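Local coordinates for protein putative Chlorite dismutase TA0507 (Thermoplasma acidophilum, PDB 3DTZ) that is of unproven function but probably binds heme and may act as an oxidoreductase, at residues N87-L90 against M91-K95; R217-K220 against W221-K224. All coordinates share one frame; numbering follows the deposited sequence.

Contact 1: residues N87-L90 against M91-K95; sequences NPDL and MILAK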
loop_
_atom_site.group_PDB
_atom_site.type_symbol
_atom_site.label_atom_id
_atom_site.label_comp_id
_atom_site.label_asym_id
_atom_site.label_seq_id
_atom_site.Cartn_x
_atom_site.Cartn_y
_atom_site.Cartn_z
ATOM N N ASN D 87 -22.338 16.893 -18.824
ATOM C CA ASN D 87 -23.317 15.798 -18.626
ATOM C C ASN D 87 -22.718 14.652 -17.803
ATOM O O ASN D 87 -21.873 13.907 -18.307
ATOM C CB ASN D 87 -23.830 15.264 -19.975
ATOM C CG ASN D 87 -25.040 14.329 -19.823
ATOM O OD1 ASN D 87 -25.215 13.677 -18.796
ATOM N ND2 ASN D 87 -25.887 14.290 -20.847
ATOM N N PRO D 88 -23.186 14.481 -16.556
ATOM C CA PRO D 88 -22.622 13.436 -15.685
ATOM C C PRO D 88 -22.912 12.007 -16.166
ATOM O O PRO D 88 -22.163 11.088 -15.837
ATOM C CB PRO D 88 -23.250 13.726 -14.316
ATOM C CG PRO D 88 -24.487 14.470 -14.597
ATOM C CD PRO D 88 -24.275 15.226 -15.900
ATOM N N ASP D 89 -23.968 11.851 -16.965
ATOM C CA ASP D 89 -24.314 10.597 -17.651
ATOM C C ASP D 89 -23.298 10.290 -18.735
ATOM O O ASP D 89 -22.853 9.155 -18.885
ATOM C CB ASP D 89 -25.753 10.692 -18.223
ATOM C CG ASP D 89 -26.163 9.467 -19.070
ATOM O OD1 ASP D 89 -26.032 8.318 -18.586
ATOM O OD2 ASP D 89 -26.639 9.670 -20.220
ATOM N N LEU D 90 -22.900 11.305 -19.487
ATOM C CA LEU D 90 -21.798 11.130 -20.422
ATOM C C LEU D 90 -20.491 10.792 -19.718
ATOM O O LEU D 90 -19.659 10.109 -20.286
ATOM C CB LEU D 90 -21.643 12.350 -21.330
ATOM C CG LEU D 90 -22.824 12.610 -22.295
ATOM C CD1 LEU D 90 -22.442 13.736 -23.204
ATOM C CD2 LEU D 90 -23.159 11.347 -23.102
HETATM N N MSE D 91 -20.302 11.275 -18.491
HETATM C CA MSE D 91 -19.044 11.009 -17.776
HETATM C C MSE D 91 -18.951 9.521 -17.401
HETATM O O MSE D 91 -17.892 8.900 -17.542
HETATM C CB MSE D 91 -18.892 11.919 -16.532
HETATM C CG MSE D 91 -18.751 13.434 -16.874
HETATM SE SE MSE D 91 -17.251 13.797 -18.071
HETATM C CE MSE D 91 -15.774 13.594 -16.860
ATOM N N ILE D 92 -20.052 8.951 -16.921
ATOM C CA ILE D 92 -20.014 7.519 -16.545
ATOM C C ILE D 92 -19.934 6.636 -17.815
ATOM O O ILE D 92 -19.190 5.643 -17.856
ATOM C CB ILE D 92 -21.172 7.123 -15.587
ATOM C CG1 ILE D 92 -21.073 5.621 -15.213
ATOM C CG2 ILE D 92 -22.542 7.444 -16.158
ATOM C CD1 ILE D 92 -19.801 5.299 -14.492
ATOM N N LEU D 93 -20.656 7.029 -18.862
ATOM C CA LEU D 93 -20.582 6.307 -20.165
ATOM C C LEU D 93 -19.167 6.284 -20.757
ATOM O O LEU D 93 -18.704 5.253 -21.300
ATOM C CB LEU D 93 -21.563 6.927 -21.165
ATOM C CG LEU D 93 -23.016 6.524 -20.922
ATOM C CD1 LEU D 93 -23.924 7.384 -21.748
ATOM C CD2 LEU D 93 -23.229 5.020 -21.238
ATOM N N ALA D 94 -18.479 7.413 -20.632
ATOM C CA ALA D 94 -17.100 7.543 -21.128
ATOM C C ALA D 94 -16.180 6.638 -20.323
ATOM O O ALA D 94 -15.394 5.899 -20.893
ATOM C CB ALA D 94 -16.641 8.984 -21.018
ATOM N N LYS D 95 -16.319 6.664 -18.996
ATOM C CA LYS D 95 -15.459 5.806 -18.147
ATOM C C LYS D 95 -15.682 4.327 -18.503
ATOM O O LYS D 95 -14.736 3.557 -18.659
ATOM C CB LYS D 95 -15.699 6.087 -16.656
ATOM C CG LYS D 95 -14.891 5.146 -15.690
ATOM C CD LYS D 95 -15.754 3.921 -15.319
ATOM C CE LYS D 95 -15.012 2.972 -14.335
ATOM N NZ LYS D 95 -15.963 1.933 -13.853
#
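Leu-93 lies over the backbone oxygen of Asp-89 in the first turn of helix 88-102, with Asn-87 as its N-cap. Followed outward, Leu-93 CB sits beside Asp-89 O and, less closely, Leu-90 O. Its CG comes 3.3 Å from Asp-89 O, and CD1 stays near that oxygen while reaching the carboxylate, with CD1 to Asp-89 OD2 at 3.9 Å. The same methyl meets Leu-90 CD2 at 4.3 Å. Asp-89 sends CG opposite its own N (chi1 175°), which carries the carboxylate across the end of Leu-93, to its CD1. The first turn has i to i+4 bonds: Leu-93 N to Asp-89 O is the straightest, at 165°, and Ala-94 N reaches Leu-90 O at 3.0 Å. Pro-88 O receives Ile-92 N and, weakly, Met-91 N, and also a hydrogen bond from Tyr-73 OH of a second subunit. Met-91, a selenomethionine, turns inward instead: its CB lies 3.4 Å from Pro-88 O, its CG passes Asn-87 O, and the bent chain packs on Tyr-25 and Ser-27 of strand 25-33 and Tyr-83 of strand 79-85. The helix is thereby seated on the sheet while Ile-92 and Leu-93 face the second subunit. At the cap, Asn-87 OD1 takes Asp-89 N at 2.9 Å, with the donor tilted 28° from the carbonyl plane, and Leu-90 N only weakly, at 3.4 Å.

Contact 2: residues R217-K220 against W221-K224; sequences RARK and WIIK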
loop_
_atom_site.group_PDB
_atom_site.type_symbol
_atom_site.label_atom_id
_atom_site.label_comp_id
_atom_site.label_asym_id
_atom_site.label_seq_id
_atom_site.Cartn_x
_atom_site.Cartn_y
_atom_site.Cartn_z
ATOM N N ARG D 217 3.133 30.833 1.456
ATOM C CA ARG D 217 2.549 30.406 2.727
ATOM C C ARG D 217 1.473 29.313 2.552
ATOM O O ARG D 217 1.297 28.459 3.438
ATOM C CB ARG D 217 1.914 31.601 3.472
ATOM C CG ARG D 217 2.862 32.710 3.896
ATOM C CD ARG D 217 2.133 33.705 4.837
ATOM N NE ARG D 217 1.315 34.674 4.097
ATOM C CZ ARG D 217 0.156 35.185 4.515
ATOM N NH1 ARG D 217 -0.371 34.818 5.677
ATOM N NH2 ARG D 217 -0.492 36.069 3.760
ATOM N N ALA D 218 0.765 29.362 1.421
ATOM C CA ALA D 218 -0.273 28.362 1.069
ATOM C C ALA D 218 0.214 26.923 1.265
ATOM O O ALA D 218 -0.547 26.057 1.699
ATOM C CB ALA D 218 -0.763 28.576 -0.366
ATOM N N ARG D 219 1.501 26.684 0.990
ATOM C CA ARG D 219 2.115 25.347 1.140
ATOM C C ARG D 219 1.954 24.715 2.532
ATOM O O ARG D 219 1.938 23.481 2.664
ATOM C CB ARG D 219 3.596 25.405 0.791
ATOM C CG ARG D 219 3.873 25.795 -0.661
ATOM C CD ARG D 219 3.210 24.852 -1.670
ATOM N NE ARG D 219 3.517 23.433 -1.451
ATOM C CZ ARG D 219 3.010 22.426 -2.176
ATOM N NH1 ARG D 219 2.183 22.663 -3.199
ATOM N NH2 ARG D 219 3.348 21.166 -1.900
ATOM N N LYS D 220 1.839 25.561 3.554
ATOM C CA LYS D 220 1.779 25.087 4.932
ATOM C C LYS D 220 0.554 24.199 5.168
ATOM O O LYS D 220 0.573 23.344 6.052
ATOM C CB LYS D 220 1.776 26.260 5.922
ATOM C CG LYS D 220 3.102 27.022 5.991
ATOM C CD LYS D 220 3.120 28.034 7.121
ATOM C CE LYS D 220 2.406 29.324 6.759
ATOM N NZ LYS D 220 2.468 30.276 7.930
ATOM N N TRP D 221 -0.491 24.401 4.362
ATOM C CA TRP D 221 -1.736 23.662 4.525
ATOM C C TRP D 221 -1.985 22.616 3.433
ATOM O O TRP D 221 -2.994 21.909 3.488
ATOM C CB TRP D 221 -2.933 24.614 4.593
ATOM C CG TRP D 221 -2.933 25.528 5.791
ATOM C CD1 TRP D 221 -3.472 25.281 7.020
ATOM C CD2 TRP D 221 -2.384 26.844 5.844
ATOM N NE1 TRP D 221 -3.279 26.376 7.856
ATOM C CE2 TRP D 221 -2.623 27.350 7.149
ATOM C CE3 TRP D 221 -1.715 27.652 4.916
ATOM C CZ2 TRP D 221 -2.192 28.614 7.547
ATOM C CZ3 TRP D 221 -1.304 28.908 5.308
ATOM C CH2 TRP D 221 -1.545 29.382 6.611
ATOM N N ILE D 222 -1.084 22.527 2.457
ATOM C CA ILE D 222 -1.288 21.652 1.290
ATOM C C ILE D 222 -0.710 20.259 1.551
ATOM O O ILE D 222 0.439 20.121 2.041
ATOM C CB ILE D 222 -0.695 22.281 0.009
ATOM C CG1 ILE D 222 -1.517 23.513 -0.367
ATOM C CG2 ILE D 222 -0.620 21.236 -1.145
ATOM C CD1 ILE D 222 -0.943 24.364 -1.507
ATOM N N ILE D 223 -1.514 19.234 1.273
ATOM C CA ILE D 223 -1.071 17.841 1.411
ATOM C C ILE D 223 -1.474 16.939 0.211
ATOM O O ILE D 223 -2.219 17.359 -0.686
ATOM C CB ILE D 223 -1.578 17.198 2.754
ATOM C CG1 ILE D 223 -3.102 17.246 2.859
ATOM C CG2 ILE D 223 -0.922 17.876 3.999
ATOM C CD1 ILE D 223 -3.668 16.529 4.067
ATOM N N LYS D 224 -0.965 15.700 0.238
ATOM C CA LYS D 224 -1.414 14.562 -0.597
ATOM C C LYS D 224 -1.438 14.772 -2.136
ATOM O O LYS D 224 -2.358 14.301 -2.853
ATOM C CB LYS D 224 -2.731 13.971 -0.036
ATOM C CG LYS D 224 -2.518 13.401 1.371
ATOM C CD LYS D 224 -3.612 12.448 1.826
ATOM C CE LYS D 224 -4.587 13.124 2.779
ATOM N NZ LYS D 224 -5.538 14.007 2.050
HETATM O O HOH W 1 3.126 21.527 1.342
#
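Trp-221 lays one face of its indole under Lys-220, whose CB stands 4.2 Å from the centroid of the six-membered ring and 22° off its normal, a CH-pi contact offset toward the rim. The two side chains run side by side in the same direction, so Lys-220 CE also comes within 4.0 Å of Trp-221 CH2. With CG opposite the carbonyl carbon (chi1 -65°), the indole is folded back along the turn, bringing CZ3 to 3.2 Å from Arg-217 O, while Ala-218 O lies at the ring edge, near its plane. Helical phi/psi angles at 217-220 close this turn into strand 222-223. Trp-221 N bonds Ala-218 O at 3.1 Å, and Ile-222 N bonds Arg-219 O from 72° above the carbonyl plane. A water donates to Arg-219 O, at 2.6 Å, and to Ile-222 O, bridging the turn to the strand. Ile-222 CG2 lies over one face of the Arg-219 guanidinium, toward its rim, 3.8 Å from NH1. The indole meets Trp-151 and packs on Ile-162 of helix 156-172. Replacing Trp-221 by alanine is likely to leave Lys-220 CB without the aromatic face beneath it and open a gap beside Ile-162 and Trp-151. Two basic residues thus present different parts to apolar neighbours: the lysine uses its CB and CE carbons, whereas the arginine packs by its guanidinium face on Ile-222 while its NH2 forms a salt bridge with the Glu-225 carboxylate.

Contact 1 comes first along the chain and closes before contact 2 opens; their centres are 32 Å apart and their nearest atoms about 19 Å, so they do not touch. Both are tied to one antiparallel sheet, contact 1 as a helix packed on it, contact 2 by running into strand 222-223. Residues 87-95 start helix 88-102, which follows strand 79-85 and rests on it and on strand 25-33. Residues 217-224 follow helix 203-213, and their strand pairs with strand 139-147. Strands 64-72 and 229-234 link these two regions, pairing with 79-85 and 139-147 respectively. Contact 1 meets a second subunit through hydrogen bonds and packing; contact 2 touches a third through Lys-220 packing on Leu-153 of that subunit.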